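Local coordinates for peptidase S15/CocE/NonD (Thaumarchaeota archaeon SCGC AB-539-E09, PDB 4PF1), which probably acts as a serine aminopeptidase of the S15 family, built on an alpha/beta-hydrolase fold, that removes residues from the N-terminal end of peptides, at residues P174-A185 and L283-G291; W191-F202 and F255-S264. All blocks are in the same frame, centred on the assembly; numbering follows the deposited sequence.

Interaction 1 of 2, residues P174-A185 and L283-G291; sequences PHPALKAVVPFA and LTVPMLIVG
Val285 sets CG1 anti to its backbone N (chi1 -176°) and CG2 anti to its carbonyl carbon, and this splits its two methyls between different neighbours. CG1 packs against Leu178 CD2 at 3.9 Å, the two side chains crossing at about a right angle, and also meets Val181 CG2; CG2 slides along the ring of Pro174, 3.8 Å from its CG. At the other end of the pair, Val290 has CG2 anti to its carbonyl carbon, which brings that methyl over one face of the Phe184 ring in a CH-pi contact, 4.2 Å from the ring centroid. The same methyl reaches Val182 CG1 at 3.7 Å. The backbones here are neighbouring parallel strands, 178-184 and 287-291, their axes 8° apart, at the middle of the mixed sheet of the alpha/beta-hydrolase fold; strands 154-160 and 319-324 continue it beyond them. Four hydrogen bonds join the pair: Val181 N to Pro286 O, Leu288 N to Val181 O, Val290 N to Pro183 O at 3.1 Å and nearly straight at the hydrogen (176°), and Ala185 N to Val290 O at 2.9 Å. Pro183, which has no N-H to give, instead turns its CD to Leu288 O at 3.3 Å. On one side of the sheet Val181 CG2 meets Met287 CG; on the other, Phe184 and Val290 pack under Phe351 of helix 347-365. Just past the strand, Ala185 touches His328 and Asp295, members of a probable Ser-His-Asp catalytic triad.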
loop_
_atom_site.group_PDB
_atom_site.type_symbol
_atom_site.label_atom_id
_atom_site.label_comp_id
_atom_site.label_asym_id
_atom_site.label_seq_id
_atom_site.Cartn_x
_atom_site.Cartn_y
_atom_site.Cartn_z
ATOM N N PRO A 174 44.284 24.495 -1.037
ATOM C CA PRO A 174 44.131 23.074 -1.369
ATOM C C PRO A 174 45.433 22.320 -1.541
ATOM O O PRO A 174 46.435 22.882 -1.981
ATOM C CB PRO A 174 43.338 23.099 -2.679
ATOM C CG PRO A 174 43.667 24.395 -3.293
ATOM C CD PRO A 174 43.838 25.357 -2.153
ATOM N N HIS A 175 45.398 21.026 -1.202
ATOM C CA HIS A 175 46.509 20.113 -1.406
ATOM C C HIS A 175 46.688 19.930 -2.914
ATOM O O HIS A 175 45.682 19.807 -3.621
ATOM C CB HIS A 175 46.233 18.766 -0.707
ATOM C CG HIS A 175 47.424 17.861 -0.655
ATOM N ND1 HIS A 175 47.839 17.154 -1.767
ATOM C CD2 HIS A 175 48.258 17.588 0.373
ATOM C CE1 HIS A 175 48.906 16.476 -1.384
ATOM N NE2 HIS A 175 49.200 16.709 -0.106
ATOM N N PRO A 176 47.943 19.939 -3.438
ATOM C CA PRO A 176 48.139 19.805 -4.899
ATOM C C PRO A 176 47.512 18.547 -5.520
ATOM O O PRO A 176 47.262 18.537 -6.727
ATOM C CB PRO A 176 49.666 19.787 -5.054
ATOM C CG PRO A 176 50.202 19.506 -3.689
ATOM C CD PRO A 176 49.232 20.119 -2.745
ATOM N N ALA A 177 47.237 17.502 -4.704
ATOM C CA ALA A 177 46.621 16.260 -5.182
ATOM C C ALA A 177 45.097 16.410 -5.416
ATOM O O ALA A 177 44.518 15.592 -6.130
ATOM C CB ALA A 177 46.893 15.127 -4.209
ATOM N N LEU A 178 44.451 17.450 -4.822
ATOM C CA LEU A 178 43.018 17.700 -5.030
ATOM C C LEU A 178 42.809 18.267 -6.442
ATOM O O LEU A 178 43.307 19.357 -6.755
ATOM C CB LEU A 178 42.432 18.634 -3.951
ATOM C CG LEU A 178 40.913 18.880 -4.045
ATOM C CD1 LEU A 178 40.122 17.692 -3.506
ATOM C CD2 LEU A 178 40.524 20.145 -3.322
ATOM N N LYS A 179 42.097 17.504 -7.299
ATOM C CA LYS A 179 41.917 17.827 -8.713
ATOM C C LYS A 179 40.521 18.349 -9.065
ATOM O O LYS A 179 40.378 18.977 -10.111
ATOM C CB LYS A 179 42.246 16.600 -9.593
ATOM C CG LYS A 179 43.658 16.018 -9.385
ATOM C CD LYS A 179 44.788 17.016 -9.723
ATOM C CE LYS A 179 46.136 16.510 -9.268
ATOM N NZ LYS A 179 47.213 17.503 -9.511
ATOM N N ALA A 180 39.492 18.067 -8.231
ATOM C CA ALA A 180 38.106 18.506 -8.481
ATOM C C ALA A 180 37.234 18.361 -7.237
ATOM O O ALA A 180 37.559 17.574 -6.350
ATOM C CB ALA A 180 37.497 17.699 -9.627
ATOM N N VAL A 181 36.105 19.100 -7.187
ATOM C CA VAL A 181 35.130 19.009 -6.090
ATOM C C VAL A 181 33.694 18.980 -6.646
ATOM O O VAL A 181 33.401 19.636 -7.650
ATOM C CB VAL A 181 35.278 20.114 -4.999
ATOM C CG1 VAL A 181 36.491 19.868 -4.106
ATOM C CG2 VAL A 181 35.310 21.513 -5.607
ATOM N N VAL A 182 32.803 18.210 -5.989
ATOM C CA VAL A 182 31.388 18.130 -6.356
ATOM C C VAL A 182 30.531 18.388 -5.081
ATOM O O VAL A 182 30.052 17.436 -4.449
ATOM C CB VAL A 182 31.000 16.800 -7.079
ATOM C CG1 VAL A 182 29.547 16.836 -7.551
ATOM C CG2 VAL A 182 31.929 16.507 -8.256
ATOM N N PRO A 183 30.350 19.666 -4.667
ATOM C CA PRO A 183 29.527 19.923 -3.476
ATOM C C PRO A 183 28.018 19.893 -3.793
ATOM O O PRO A 183 27.533 20.676 -4.614
ATOM C CB PRO A 183 29.999 21.303 -3.007
ATOM C CG PRO A 183 30.541 21.970 -4.230
ATOM C CD PRO A 183 30.855 20.923 -5.264
ATOM N N PHE A 184 27.291 18.945 -3.171
ATOM C CA PHE A 184 25.835 18.805 -3.308
ATOM C C PHE A 184 25.132 19.539 -2.184
ATOM O O PHE A 184 25.595 19.484 -1.044
ATOM C CB PHE A 184 25.407 17.324 -3.257
ATOM C CG PHE A 184 25.800 16.422 -4.400
ATOM C CD1 PHE A 184 27.033 15.776 -4.402
ATOM C CD2 PHE A 184 24.882 16.087 -5.388
ATOM C CE1 PHE A 184 27.367 14.873 -5.416
ATOM C CE2 PHE A 184 25.220 15.193 -6.409
ATOM C CZ PHE A 184 26.459 14.588 -6.413
ATOM N N ALA A 185 24.013 20.219 -2.491
ATOM C CA ALA A 185 23.131 20.894 -1.517
ATOM C C ALA A 185 23.881 21.349 -0.236
ATOM O O ALA A 185 23.463 21.022 0.876
ATOM C CB ALA A 185 22.002 19.948 -1.140
ATOM N N LEU A 283 40.082 30.931 -6.501
ATOM C CA LEU A 283 39.315 29.841 -7.088
ATOM C C LEU A 283 40.223 29.106 -8.073
ATOM O O LEU A 283 40.507 29.626 -9.156
ATOM C CB LEU A 283 38.059 30.414 -7.768
ATOM C CG LEU A 283 37.170 29.448 -8.543
ATOM C CD1 LEU A 283 36.144 28.788 -7.632
ATOM C CD2 LEU A 283 36.481 30.168 -9.668
ATOM N N THR A 284 40.758 27.944 -7.657
ATOM C CA THR A 284 41.713 27.171 -8.463
ATOM C C THR A 284 41.218 25.749 -8.760
ATOM O O THR A 284 41.612 25.166 -9.772
ATOM C CB THR A 284 43.078 27.098 -7.748
ATOM O OG1 THR A 284 42.899 26.542 -6.444
ATOM C CG2 THR A 284 43.772 28.462 -7.652
ATOM N N VAL A 285 40.394 25.185 -7.863
ATOM C CA VAL A 285 39.884 23.816 -7.970
ATOM C C VAL A 285 38.592 23.779 -8.818
ATOM O O VAL A 285 37.650 24.521 -8.517
ATOM C CB VAL A 285 39.653 23.199 -6.555
ATOM C CG1 VAL A 285 39.216 21.737 -6.645
ATOM C CG2 VAL A 285 40.901 23.334 -5.682
ATOM N N PRO A 286 38.514 22.896 -9.854
ATOM C CA PRO A 286 37.263 22.777 -10.630
ATOM C C PRO A 286 36.098 22.356 -9.732
ATOM O O PRO A 286 36.248 21.457 -8.901
ATOM C CB PRO A 286 37.589 21.702 -11.675
ATOM C CG PRO A 286 39.078 21.649 -11.724
ATOM C CD PRO A 286 39.538 21.956 -10.344
ATOM N N MET A 287 34.964 23.053 -9.861
ATOM C CA MET A 287 33.798 22.857 -9.009
ATOM C C MET A 287 32.547 22.553 -9.815
ATOM O O MET A 287 32.234 23.256 -10.779
ATOM C CB MET A 287 33.573 24.124 -8.164
ATOM C CG MET A 287 32.806 23.888 -6.880
ATOM S SD MET A 287 32.603 25.410 -5.907
ATOM C CE MET A 287 34.328 25.838 -5.583
ATOM N N LEU A 288 31.810 21.528 -9.384
ATOM C CA LEU A 288 30.526 21.151 -9.955
ATOM C C LEU A 288 29.464 21.323 -8.860
ATOM O O LEU A 288 29.251 20.419 -8.046
ATOM C CB LEU A 288 30.573 19.706 -10.509
ATOM C CG LEU A 288 29.322 19.182 -11.251
ATOM C CD1 LEU A 288 29.056 19.966 -12.535
ATOM C CD2 LEU A 288 29.471 17.706 -11.582
ATOM N N ILE A 289 28.867 22.525 -8.788
ATOM C CA ILE A 289 27.863 22.849 -7.771
ATOM C C ILE A 289 26.531 22.207 -8.158
ATOM O O ILE A 289 25.998 22.485 -9.231
ATOM C CB ILE A 289 27.729 24.383 -7.539
ATOM C CG1 ILE A 289 29.119 25.054 -7.377
ATOM C CG2 ILE A 289 26.825 24.665 -6.328
ATOM C CD1 ILE A 289 29.138 26.565 -7.621
ATOM N N VAL A 290 26.017 21.329 -7.289
ATOM C CA VAL A 290 24.781 20.590 -7.537
ATOM C C VAL A 290 23.705 21.022 -6.546
ATOM O O VAL A 290 23.803 20.738 -5.347
ATOM C CB VAL A 290 25.009 19.053 -7.493
ATOM C CG1 VAL A 290 23.855 18.311 -8.150
ATOM C CG2 VAL A 290 26.335 18.665 -8.140
ATOM N N GLY A 291 22.696 21.715 -7.059
ATOM C CA GLY A 291 21.569 22.196 -6.272
ATOM C C GLY A 291 20.250 21.569 -6.675
ATOM O O GLY A 291 20.108 21.066 -7.792
#

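Interaction 2 of 2, residues W191-F202 and F255-S264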
loop_
_atom_site.group_PDB
_atom_site.type_symbol
_atom_site.label_atom_id
_atom_site.label_comp_id
_atom_site.label_asym_id
_atom_site.label_seq_id
_atom_site.Cartn_x
_atom_site.Cartn_y
_atom_site.Cartn_z
ATOM N N TRP A 191 21.879 31.283 8.370
ATOM C CA TRP A 191 20.993 32.356 8.821
ATOM C C TRP A 191 20.173 32.918 7.660
ATOM O O TRP A 191 18.966 33.123 7.812
ATOM C CB TRP A 191 21.803 33.475 9.490
ATOM C CG TRP A 191 20.982 34.438 10.300
ATOM C CD1 TRP A 191 20.835 34.447 11.655
ATOM C CD2 TRP A 191 20.230 35.555 9.807
ATOM N NE1 TRP A 191 20.034 35.497 12.037
ATOM C CE2 TRP A 191 19.649 36.194 10.924
ATOM C CE3 TRP A 191 19.981 36.076 8.524
ATOM C CZ2 TRP A 191 18.851 37.337 10.799
ATOM C CZ3 TRP A 191 19.176 37.195 8.403
ATOM C CH2 TRP A 191 18.624 37.816 9.530
ATOM N N MET A 192 20.833 33.218 6.517
ATOM C CA MET A 192 20.164 33.818 5.360
ATOM C C MET A 192 19.063 32.927 4.788
ATOM O O MET A 192 17.966 33.422 4.541
ATOM C CB MET A 192 21.164 34.208 4.259
ATOM C CG MET A 192 21.815 35.574 4.477
ATOM S SD MET A 192 20.659 36.971 4.668
ATOM C CE MET A 192 19.857 36.963 3.059
ATOM N N GLY A 193 19.336 31.637 4.597
ATOM C CA GLY A 193 18.305 30.757 4.052
ATOM C C GLY A 193 18.595 29.274 3.967
ATOM O O GLY A 193 17.966 28.578 3.164
ATOM N N ASP A 194 19.503 28.755 4.801
ATOM C CA ASP A 194 19.766 27.326 4.746
ATOM C C ASP A 194 19.088 26.569 5.922
ATOM O O ASP A 194 17.862 26.498 5.945
ATOM C CB ASP A 194 21.264 27.010 4.597
ATOM C CG ASP A 194 21.798 27.220 3.177
ATOM O OD1 ASP A 194 21.014 27.059 2.212
ATOM O OD2 ASP A 194 22.998 27.531 3.032
ATOM N N ASP A 195 19.856 25.986 6.858
ATOM C CA ASP A 195 19.303 25.096 7.891
ATOM C C ASP A 195 18.710 25.742 9.151
ATOM O O ASP A 195 17.686 25.253 9.628
ATOM C CB ASP A 195 20.360 24.083 8.339
ATOM C CG ASP A 195 20.724 23.093 7.260
ATOM O OD1 ASP A 195 19.887 22.225 6.946
ATOM O OD2 ASP A 195 21.846 23.185 6.735
ATOM N N TRP A 196 19.397 26.717 9.761
ATOM C CA TRP A 196 18.998 27.248 11.073
ATOM C C TRP A 196 17.951 28.368 10.996
ATOM O O TRP A 196 17.021 28.369 11.800
ATOM C CB TRP A 196 20.230 27.701 11.883
ATOM C CG TRP A 196 21.460 26.856 11.654
ATOM C CD1 TRP A 196 22.670 27.281 11.191
ATOM C CD2 TRP A 196 21.565 25.429 11.803
ATOM N NE1 TRP A 196 23.524 26.213 11.041
ATOM C CE2 TRP A 196 22.869 25.062 11.405
ATOM C CE3 TRP A 196 20.675 24.421 12.221
ATOM C CZ2 TRP A 196 23.327 23.741 11.474
ATOM C CZ3 TRP A 196 21.115 23.106 12.239
ATOM C CH2 TRP A 196 22.426 22.777 11.868
ATOM N N PHE A 197 18.108 29.318 10.061
ATOM C CA PHE A 197 17.162 30.424 9.865
ATOM C C PHE A 197 16.927 30.691 8.378
ATOM O O PHE A 197 17.808 30.426 7.558
ATOM C CB PHE A 197 17.674 31.741 10.513
ATOM C CG PHE A 197 18.057 31.746 11.975
ATOM C CD1 PHE A 197 19.298 31.265 12.387
ATOM C CD2 PHE A 197 17.264 32.393 12.915
ATOM C CE1 PHE A 197 19.682 31.329 13.729
ATOM C CE2 PHE A 197 17.648 32.453 14.261
ATOM C CZ PHE A 197 18.855 31.923 14.658
ATOM N N HIS A 198 15.759 31.278 8.046
ATOM C CA HIS A 198 15.430 31.778 6.713
ATOM C C HIS A 198 15.081 33.244 6.859
ATOM O O HIS A 198 14.016 33.574 7.389
ATOM C CB HIS A 198 14.288 30.983 6.054
ATOM C CG HIS A 198 14.721 29.695 5.426
ATOM N ND1 HIS A 198 14.109 29.212 4.290
ATOM C CD2 HIS A 198 15.663 28.809 5.824
ATOM C CE1 HIS A 198 14.695 28.055 4.030
ATOM N NE2 HIS A 198 15.631 27.768 4.930
ATOM N N MET A 199 16.035 34.127 6.499
ATOM C CA MET A 199 15.921 35.590 6.612
ATOM C C MET A 199 15.466 36.022 8.043
ATOM O O MET A 199 14.600 36.890 8.197
ATOM C CB MET A 199 14.998 36.163 5.511
ATOM C CG MET A 199 15.652 36.176 4.135
ATOM S SD MET A 199 14.529 36.627 2.783
ATOM C CE MET A 199 13.739 35.035 2.461
ATOM N N GLY A 200 16.060 35.390 9.060
ATOM C CA GLY A 200 15.792 35.698 10.463
ATOM C C GLY A 200 14.807 34.803 11.193
ATOM O O GLY A 200 14.796 34.786 12.428
ATOM N N ALA A 201 13.946 34.087 10.450
ATOM C CA ALA A 201 12.950 33.195 11.045
ATOM C C ALA A 201 13.611 31.876 11.449
ATOM O O ALA A 201 14.131 31.162 10.596
ATOM C CB ALA A 201 11.811 32.957 10.070
ATOM N N PHE A 202 13.629 31.582 12.764
ATOM C CA PHE A 202 14.301 30.412 13.337
ATOM C C PHE A 202 13.602 29.080 13.034
ATOM O O PHE A 202 12.421 28.911 13.344
ATOM C CB PHE A 202 14.465 30.579 14.858
ATOM C CG PHE A 202 15.253 29.477 15.541
ATOM C CD1 PHE A 202 16.500 29.086 15.057
ATOM C CD2 PHE A 202 14.767 28.862 16.687
ATOM C CE1 PHE A 202 17.230 28.077 15.695
ATOM C CE2 PHE A 202 15.508 27.866 17.333
ATOM C CZ PHE A 202 16.730 27.475 16.828
ATOM N N PHE A 255 26.234 24.648 20.283
ATOM C CA PHE A 255 25.567 25.290 19.148
ATOM C C PHE A 255 24.274 25.998 19.562
ATOM O O PHE A 255 23.955 27.028 18.968
ATOM C CB PHE A 255 25.309 24.315 17.987
ATOM C CG PHE A 255 24.912 25.008 16.702
ATOM C CD1 PHE A 255 25.678 26.052 16.187
ATOM C CD2 PHE A 255 23.761 24.633 16.017
ATOM C CE1 PHE A 255 25.304 26.699 15.005
ATOM C CE2 PHE A 255 23.388 25.283 14.836
ATOM C CZ PHE A 255 24.160 26.312 14.341
ATOM N N TRP A 256 23.553 25.489 20.595
ATOM C CA TRP A 256 22.352 26.171 21.097
ATOM C C TRP A 256 22.740 27.511 21.737
ATOM O O TRP A 256 22.054 28.514 21.522
ATOM C CB TRP A 256 21.558 25.301 22.096
ATOM C CG TRP A 256 20.534 26.073 22.890
ATOM C CD1 TRP A 256 20.521 26.263 24.240
ATOM C CD2 TRP A 256 19.454 26.864 22.364
ATOM N NE1 TRP A 256 19.470 27.077 24.596
ATOM C CE2 TRP A 256 18.809 27.475 23.461
ATOM C CE3 TRP A 256 18.969 27.116 21.068
ATOM C CZ2 TRP A 256 17.680 28.290 23.307
ATOM C CZ3 TRP A 256 17.850 27.922 20.916
ATOM C CH2 TRP A 256 17.221 28.504 22.026
ATOM N N LYS A 257 23.862 27.527 22.491
ATOM C CA LYS A 257 24.404 28.737 23.120
ATOM C C LYS A 257 24.720 29.781 22.046
ATOM O O LYS A 257 24.415 30.953 22.234
ATOM C CB LYS A 257 25.660 28.413 23.950
ATOM C CG LYS A 257 25.391 27.501 25.147
ATOM C CD LYS A 257 26.679 27.120 25.880
ATOM C CE LYS A 257 26.991 28.036 27.043
ATOM N NZ LYS A 257 26.073 27.815 28.191
ATOM N N LYS A 258 25.251 29.333 20.887
ATOM C CA LYS A 258 25.552 30.191 19.735
ATOM C C LYS A 258 24.260 30.722 19.084
ATOM O O LYS A 258 24.185 31.908 18.764
ATOM C CB LYS A 258 26.392 29.429 18.696
ATOM C CG LYS A 258 27.816 29.120 19.155
ATOM C CD LYS A 258 28.481 28.108 18.235
ATOM C CE LYS A 258 29.871 27.747 18.696
ATOM N NZ LYS A 258 30.431 26.614 17.914
ATOM N N LEU A 259 23.242 29.842 18.897
ATOM C CA LEU A 259 21.951 30.212 18.293
ATOM C C LEU A 259 21.207 31.246 19.151
ATOM O O LEU A 259 20.695 32.232 18.613
ATOM C CB LEU A 259 21.056 28.968 18.078
ATOM C CG LEU A 259 21.473 27.983 16.976
ATOM C CD1 LEU A 259 20.769 26.643 17.151
ATOM C CD2 LEU A 259 21.191 28.544 15.585
ATOM N N ALA A 260 21.165 31.023 20.485
ATOM C CA ALA A 260 20.493 31.910 21.438
ATOM C C ALA A 260 21.216 33.257 21.580
ATOM O O ALA A 260 20.551 34.284 21.732
ATOM C CB ALA A 260 20.384 31.232 22.797
ATOM N N ALA A 261 22.569 33.254 21.537
ATOM C CA ALA A 261 23.377 34.478 21.657
ATOM C C ALA A 261 23.411 35.279 20.346
ATOM O O ALA A 261 23.677 36.480 20.380
ATOM C CB ALA A 261 24.797 34.136 22.088
ATOM N N HIS A 262 23.145 34.624 19.194
ATOM C CA HIS A 262 23.182 35.309 17.899
ATOM C C HIS A 262 21.861 35.132 17.099
ATOM O O HIS A 262 21.879 34.499 16.038
ATOM C CB HIS A 262 24.392 34.831 17.067
ATOM C CG HIS A 262 25.708 34.966 17.771
ATOM N ND1 HIS A 262 26.272 36.206 18.013
ATOM C CD2 HIS A 262 26.528 34.010 18.264
ATOM C CE1 HIS A 262 27.411 35.966 18.643
ATOM N NE2 HIS A 262 27.608 34.660 18.817
ATOM N N PRO A 263 20.718 35.738 17.539
ATOM C CA PRO A 263 19.476 35.603 16.745
ATOM C C PRO A 263 19.505 36.428 15.447
ATOM O O PRO A 263 18.871 36.040 14.466
ATOM C CB PRO A 263 18.388 36.100 17.699
ATOM C CG PRO A 263 19.085 37.043 18.617
ATOM C CD PRO A 263 20.499 36.548 18.759
ATOM N N SER A 264 20.250 37.553 15.443
ATOM C CA SER A 264 20.378 38.437 14.280
ATOM C C SER A 264 21.621 38.089 13.439
ATOM O O SER A 264 22.536 37.426 13.931
ATOM C CB SER A 264 20.431 39.896 14.722
ATOM O OG SER A 264 21.683 40.219 15.304
HETATM O O HOH W 1 16.102 35.774 14.435
#
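Trp196 and Phe255 form the aromatic part of this contact, an edge-to-face pair in which the CE2-CZ edge of the phenylalanine points at the indole face. The planes stand at 66°, and the centroid of the five-membered indole ring lies 4.6 Å from that of the Phe255 ring. Asp195 CB covers the opposite indole face. Replacing Trp196 by an alanine is likely to leave the Phe255 edge without its aromatic face and open a gap between that ring and Asp195. Phe202 CZ also approaches the edge of the Trp256 ring, at 4.3 Å from CZ3.

The apolar contacts gather on Leu259 of helix 254-261, which packs on a short beta hairpin in the region between strands 178-184 and 287-292 of the alpha/beta-hydrolase sheet. With CG anti to its carbonyl carbon (chi1 -71°), Leu259 sends CD2 to Phe197 CE1 at 3.7 Å and to Trp196 CB at 3.9 Å, while both its methyls lie near Phe202 CE1. Phe197 is itself held between rings, Phe202 over one face and Trp191 over the other.

The polar contacts meet at Pro263 O, just beyond the helix. Trp191 NE1 donates to it at 2.7 Å with an angle of 164° at the hydrogen; the acceptor lies near the indole plane, but the donor sits above the carbonyl plane. A water donates to the same oxygen at 2.8 Å and also to Gly200 O, in the type I' turn. Two donors thus grip one carbonyl, so directional bonds hold the chain just after the helix to the loop and hairpin, and apolar and aromatic packing holds the helix flank.

How the interactions relate
After the earlier strands of the central sheet, the chain forms strand 178-184, the first half of interaction 1, then leaves the sheet for the loop and short hairpin of 191-202. Mostly helical chain follows until helix 254-261 and the residues after it return to them, closing interaction 2. Only later, at 283-291, does the chain re-enter the sheet beside strand 178-184 and close interaction 1. The smaller loop therefore lies wholly within the larger one, without crossing it. Interaction 1 joins adjacent strands of the hydrolase core; interaction 2 ties together parts of the insertion between them, whose regular structure is chiefly helical. Their centres are 27 Å apart, and they do not touch.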